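Local coordinates for B-type flagellar hook-associated protein 2 (Pseudomonas aeruginosa, PDB 5FHY) that caps the growing tip of the flagellar filament, where it promotes flagellin polymerization and keeps exported subunits from leaking away unassembled, at residues B[49-54]-B[148-153]; B[65-70]-B[132-137]. All coordinates share one frame; numbering follows the deposited sequence.

Interaction 1: B[49-54]-B[148-153]; sequences IALQAI and LAFDPA
The ring of F150 packs against I49 where a loop (148-153) packs on strand 48-50 and the residues that follow it; this is an inner strand of a four-stranded antiparallel sheet in the head of this flagellar cap fragment. I49 can be followed outward. Its CB lies 3.6 Å from F150 CZ. The CG2 branch meets the far end of the ring, 3.4 Å from F150 CE2. The other branch starts with CG1 between the backbone N and the carbonyl carbon (chi1 72°) and carries CD1 over one face, 3.6 Å from the ring centroid and 18° off the normal, a CH-pi contact. L51 continues the apolar seam: its CD2 touches F150 CB at 3.7 Å, while its CD1 reaches L148 CD2 at 4.1 Å, the two leucines crossing at about a right angle. L51 also touches L117 and L119 of strand 114-121, and V132 of strand 130-136 touches F150. No direct hydrogen bond joins the two segments; instead one water accepts from Q52 N at 3.0 Å and donates to A149 O, also at 3.0 Å.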
loop_
_atom_site.group_PDB
_atom_site.type_symbol
_atom_site.label_atom_id
_atom_site.label_comp_id
_atom_site.label_asym_id
_atom_site.label_seq_id
_atom_site.Cartn_x
_atom_site.Cartn_y
_atom_site.Cartn_z
ATOM N N ILE B 49 21.418 -23.645 51.521
ATOM C CA ILE B 49 22.669 -23.932 52.199
ATOM C C ILE B 49 23.602 -24.756 51.332
ATOM O O ILE B 49 23.192 -25.332 50.323
ATOM C CB ILE B 49 22.428 -24.692 53.517
ATOM C CG1 ILE B 49 22.002 -26.134 53.233
ATOM C CG2 ILE B 49 21.385 -23.978 54.363
ATOM C CD1 ILE B 49 21.947 -27.008 54.458
ATOM N N ALA B 50 24.862 -24.815 51.743
ATOM C CA ALA B 50 25.860 -25.624 51.057
ATOM C C ALA B 50 26.615 -26.440 52.093
ATOM O O ALA B 50 27.154 -25.891 53.051
ATOM C CB ALA B 50 26.812 -24.755 50.255
ATOM N N LEU B 51 26.650 -27.753 51.905
ATOM C CA LEU B 51 27.303 -28.633 52.870
ATOM C C LEU B 51 28.800 -28.684 52.598
ATOM O O LEU B 51 29.284 -28.025 51.682
ATOM C CB LEU B 51 26.689 -30.036 52.838
ATOM C CG LEU B 51 25.165 -30.092 52.978
ATOM C CD1 LEU B 51 24.664 -31.520 52.868
ATOM C CD2 LEU B 51 24.710 -29.449 54.291
ATOM N N GLN B 52 29.531 -29.450 53.405
ATOM C CA GLN B 52 30.978 -29.556 53.240
ATOM C C GLN B 52 31.340 -30.096 51.865
ATOM O O GLN B 52 30.610 -30.914 51.302
ATOM C CB GLN B 52 31.586 -30.464 54.316
ATOM C CG GLN B 52 31.815 -29.792 55.655
ATOM C CD GLN B 52 32.511 -30.694 56.659
ATOM O OE1 GLN B 52 33.494 -31.363 56.333
ATOM N NE2 GLN B 52 32.005 -30.715 57.891
ATOM N N ALA B 53 32.462 -29.629 51.326
ATOM C CA ALA B 53 32.941 -30.112 50.038
ATOM C C ALA B 53 33.632 -31.444 50.257
ATOM O O ALA B 53 34.370 -31.617 51.225
ATOM C CB ALA B 53 33.880 -29.112 49.388
ATOM N N ILE B 54 33.385 -32.389 49.362
ATOM C CA ILE B 54 33.980 -33.707 49.485
ATOM C C ILE B 54 35.176 -33.834 48.552
ATOM O O ILE B 54 35.041 -33.713 47.334
ATOM C CB ILE B 54 32.946 -34.809 49.186
ATOM C CG1 ILE B 54 31.673 -34.567 50.002
ATOM C CG2 ILE B 54 33.523 -36.173 49.489
ATOM C CD1 ILE B 54 31.910 -34.543 51.489
ATOM N N LEU B 148 28.244 -34.113 56.656
ATOM C CA LEU B 148 27.102 -33.574 55.926
ATOM C C LEU B 148 26.116 -32.908 56.878
ATOM O O LEU B 148 25.038 -32.482 56.467
ATOM C CB LEU B 148 26.396 -34.670 55.127
ATOM C CG LEU B 148 27.138 -35.297 53.946
ATOM C CD1 LEU B 148 26.193 -36.176 53.146
ATOM C CD2 LEU B 148 27.766 -34.229 53.060
ATOM N N ALA B 149 26.494 -32.806 58.148
ATOM C CA ALA B 149 25.620 -32.201 59.142
ATOM C C ALA B 149 25.611 -30.689 58.961
ATOM O O ALA B 149 26.598 -30.098 58.526
ATOM C CB ALA B 149 26.059 -32.581 60.558
ATOM N N PHE B 150 24.484 -30.068 59.287
ATOM C CA PHE B 150 24.331 -28.628 59.139
ATOM C C PHE B 150 23.390 -28.097 60.212
ATOM O O PHE B 150 22.214 -28.459 60.264
ATOM C CB PHE B 150 23.806 -28.283 57.738
ATOM C CG PHE B 150 23.891 -26.814 57.386
ATOM C CD1 PHE B 150 24.993 -26.308 56.711
ATOM C CD2 PHE B 150 22.858 -25.946 57.705
ATOM C CE1 PHE B 150 25.067 -24.963 56.377
ATOM C CE2 PHE B 150 22.932 -24.603 57.375
ATOM C CZ PHE B 150 24.036 -24.115 56.707
ATOM N N ASP B 151 23.913 -27.232 61.070
ATOM C CA ASP B 151 23.100 -26.619 62.106
ATOM C C ASP B 151 23.037 -25.114 61.852
ATOM O O ASP B 151 24.021 -24.403 62.056
ATOM C CB ASP B 151 23.671 -26.926 63.496
ATOM C CG ASP B 151 22.837 -26.337 64.616
ATOM O OD1 ASP B 151 21.638 -26.066 64.391
ATOM O OD2 ASP B 151 23.381 -26.148 65.724
ATOM N N PRO B 152 21.871 -24.629 61.395
ATOM C CA PRO B 152 21.601 -23.224 61.050
ATOM C C PRO B 152 21.884 -22.249 62.193
ATOM O O PRO B 152 22.091 -21.061 61.953
ATOM C CB PRO B 152 20.108 -23.235 60.713
ATOM C CG PRO B 152 19.846 -24.613 60.253
ATOM C CD PRO B 152 20.717 -25.494 61.097
ATOM N N ALA B 153 21.899 -22.753 63.422
ATOM C CA ALA B 153 22.177 -21.920 64.585
ATOM C C ALA B 153 23.657 -21.560 64.666
ATOM O O ALA B 153 24.022 -20.539 65.248
ATOM C CB ALA B 153 21.731 -22.622 65.861
HETATM O O HOH W 1 27.958 -29.875 55.902
#

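Interaction 2: B[65-70]-B[132-137]; sequences GTLNIS and VEVSDD
L67 and V134 lie side by side and point the same way from an antiparallel beta pair, with L67 CD2 3.6 Å from V134 CG2. The strands, 65-70 and 132-136, run at 163° to each other; 65-71 is the central strand of a three-stranded antiparallel sheet, between 74-81 and 130-136. L67 and V134 form a non-hydrogen-bonded pair, as do I69 and V132, where I69 CG1 lies 4.3 Å from V132 CG2. These four side chains share one face, where M91 and I95 of helix 88-98 pack on L67 and I69. L67 has CG beside its backbone N (chi1 -69°), and from there its CD2 branch leans across to the valine. T66, N68, E133 and S135 project from the other face, which is polar and more open to solvent. There E133 sets its CB against the carbonyl of N68.

Four backbone hydrogen bonds hold the pair. T66 N gives one to S135 O at 3.0 Å and S135 N returns one to T66 O; N68 N gives one to E133 O at 3.0 Å and E133 N returns one to N68 O at 2.9 Å. At the end of the pair G65 brings its CA within 3.2 Å of S135 O, a CA-H...O contact in a place where a side chain would clash. D137 lies alongside G65, but its OD2 bonds to S64 OG.

The chemistry thus divides by direction: the N-H and C=O groups of T66, N68, E133 and S135 pair between the strands, while L67 and I69 turn theirs to strand 74-81. On one face L67 and I69 pack under helix 88-98, and V132 and V134 meet the loop carrying L145, A149 and F150; the opposite face carries groups suited to water.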
loop_
_atom_site.group_PDB
_atom_site.type_symbol
_atom_site.label_atom_id
_atom_site.label_comp_id
_atom_site.label_asym_id
_atom_site.label_seq_id
_atom_site.Cartn_x
_atom_site.Cartn_y
_atom_site.Cartn_z
ATOM N N GLY B 65 24.579 -44.951 57.600
ATOM C CA GLY B 65 23.924 -44.137 58.609
ATOM C C GLY B 65 22.563 -43.609 58.195
ATOM O O GLY B 65 21.884 -44.215 57.366
ATOM N N THR B 66 22.160 -42.479 58.776
ATOM C CA THR B 66 20.848 -41.892 58.500
ATOM C C THR B 66 20.885 -40.364 58.380
ATOM O O THR B 66 21.574 -39.687 59.145
ATOM C CB THR B 66 19.819 -42.277 59.595
ATOM O OG1 THR B 66 19.974 -43.658 59.943
ATOM C CG2 THR B 66 18.393 -42.047 59.103
ATOM N N LEU B 67 20.136 -39.826 57.421
ATOM C CA LEU B 67 19.999 -38.378 57.270
ATOM C C LEU B 67 18.597 -37.907 57.643
ATOM O O LEU B 67 17.612 -38.338 57.046
ATOM C CB LEU B 67 20.310 -37.933 55.837
ATOM C CG LEU B 67 21.733 -38.020 55.283
ATOM C CD1 LEU B 67 21.874 -37.103 54.077
ATOM C CD2 LEU B 67 22.768 -37.697 56.343
ATOM N N ASN B 68 18.507 -37.027 58.634
ATOM C CA ASN B 68 17.228 -36.422 58.982
ATOM C C ASN B 68 17.251 -34.942 58.649
ATOM O O ASN B 68 17.936 -34.152 59.302
ATOM C CB ASN B 68 16.895 -36.630 60.461
ATOM C CG ASN B 68 16.630 -38.083 60.799
ATOM O OD1 ASN B 68 15.570 -38.623 60.483
ATOM N ND2 ASN B 68 17.593 -38.726 61.445
ATOM N N ILE B 69 16.486 -34.574 57.630
ATOM C CA ILE B 69 16.482 -33.214 57.118
ATOM C C ILE B 69 15.168 -32.543 57.483
ATOM O O ILE B 69 14.100 -33.121 57.308
ATOM C CB ILE B 69 16.682 -33.188 55.588
ATOM C CG1 ILE B 69 18.016 -33.837 55.210
ATOM C CG2 ILE B 69 16.599 -31.766 55.054
ATOM C CD1 ILE B 69 18.220 -33.980 53.715
ATOM N N SER B 70 15.244 -31.335 58.027
ATOM C CA SER B 70 14.036 -30.606 58.381
ATOM C C SER B 70 14.169 -29.139 58.014
ATOM O O SER B 70 15.273 -28.616 57.896
ATOM C CB SER B 70 13.735 -30.751 59.875
ATOM O OG SER B 70 14.896 -30.510 60.655
ATOM N N VAL B 132 20.203 -30.248 58.772
ATOM C CA VAL B 132 20.627 -31.608 58.472
ATOM C C VAL B 132 21.258 -32.264 59.698
ATOM O O VAL B 132 22.298 -31.814 60.185
ATOM C CB VAL B 132 21.634 -31.648 57.309
ATOM C CG1 VAL B 132 22.007 -33.093 56.991
ATOM C CG2 VAL B 132 21.059 -30.955 56.076
ATOM N N GLU B 133 20.611 -33.312 60.201
ATOM C CA GLU B 133 21.133 -34.095 61.320
ATOM C C GLU B 133 21.670 -35.443 60.831
ATOM O O GLU B 133 21.037 -36.103 60.007
ATOM C CB GLU B 133 20.042 -34.309 62.371
ATOM C CG GLU B 133 19.799 -33.109 63.279
ATOM C CD GLU B 133 18.474 -33.186 64.027
ATOM O OE1 GLU B 133 17.478 -33.655 63.436
ATOM O OE2 GLU B 133 18.428 -32.766 65.204
ATOM N N VAL B 134 22.832 -35.855 61.337
ATOM C CA VAL B 134 23.493 -37.056 60.830
ATOM C C VAL B 134 23.869 -38.047 61.932
ATOM O O VAL B 134 24.583 -37.701 62.872
ATOM C CB VAL B 134 24.782 -36.709 60.061
ATOM C CG1 VAL B 134 25.492 -37.992 59.625
ATOM C CG2 VAL B 134 24.479 -35.822 58.860
ATOM N N SER B 135 23.388 -39.281 61.804
ATOM C CA SER B 135 23.859 -40.388 62.630
ATOM C C SER B 135 24.775 -41.272 61.789
ATOM O O SER B 135 24.328 -41.909 60.839
ATOM C CB SER B 135 22.691 -41.203 63.190
ATOM O OG SER B 135 21.986 -40.483 64.185
ATOM N N ASP B 136 26.054 -41.321 62.145
ATOM C CA ASP B 136 27.047 -42.008 61.323
ATOM C C ASP B 136 27.490 -43.336 61.932
ATOM O O ASP B 136 27.960 -43.380 63.067
ATOM C CB ASP B 136 28.266 -41.103 61.111
ATOM C CG ASP B 136 29.296 -41.711 60.176
ATOM O OD1 ASP B 136 28.951 -42.658 59.443
ATOM O OD2 ASP B 136 30.454 -41.240 60.180
ATOM N N ASP B 137 27.335 -44.419 61.175
ATOM C CA ASP B 137 27.719 -45.742 61.661
ATOM C C ASP B 137 29.237 -45.861 61.780
ATOM O O ASP B 137 29.745 -46.770 62.435
ATOM C CB ASP B 137 27.177 -46.845 60.747
ATOM C CG ASP B 137 25.665 -46.946 60.792
ATOM O OD1 ASP B 137 25.062 -46.444 61.764
ATOM O OD2 ASP B 137 25.080 -47.540 59.862
#

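Interactions 1 and 2 belong to the same head region, their centres 12 Å apart, and they meet directly. F150 N lies 2.9 Å from V132 O, a probable hydrogen bond that ties the loop 148-153 to strand 130-136. L148 O packs on V132 CG1, and A149 N approaches V134 CG2 at 3.7 Å. The loop thereby bridges two sheets, since interaction 2 pairs strands of the three-stranded sheet, whereas interaction 1 rests on strand 48-50 of another. Both segments of interaction 2 fall between those of interaction 1 in sequence. A sodium ion lies about 7 Å from the A50 side chain without taking part in interaction 1; S159 and A163 bind sodium.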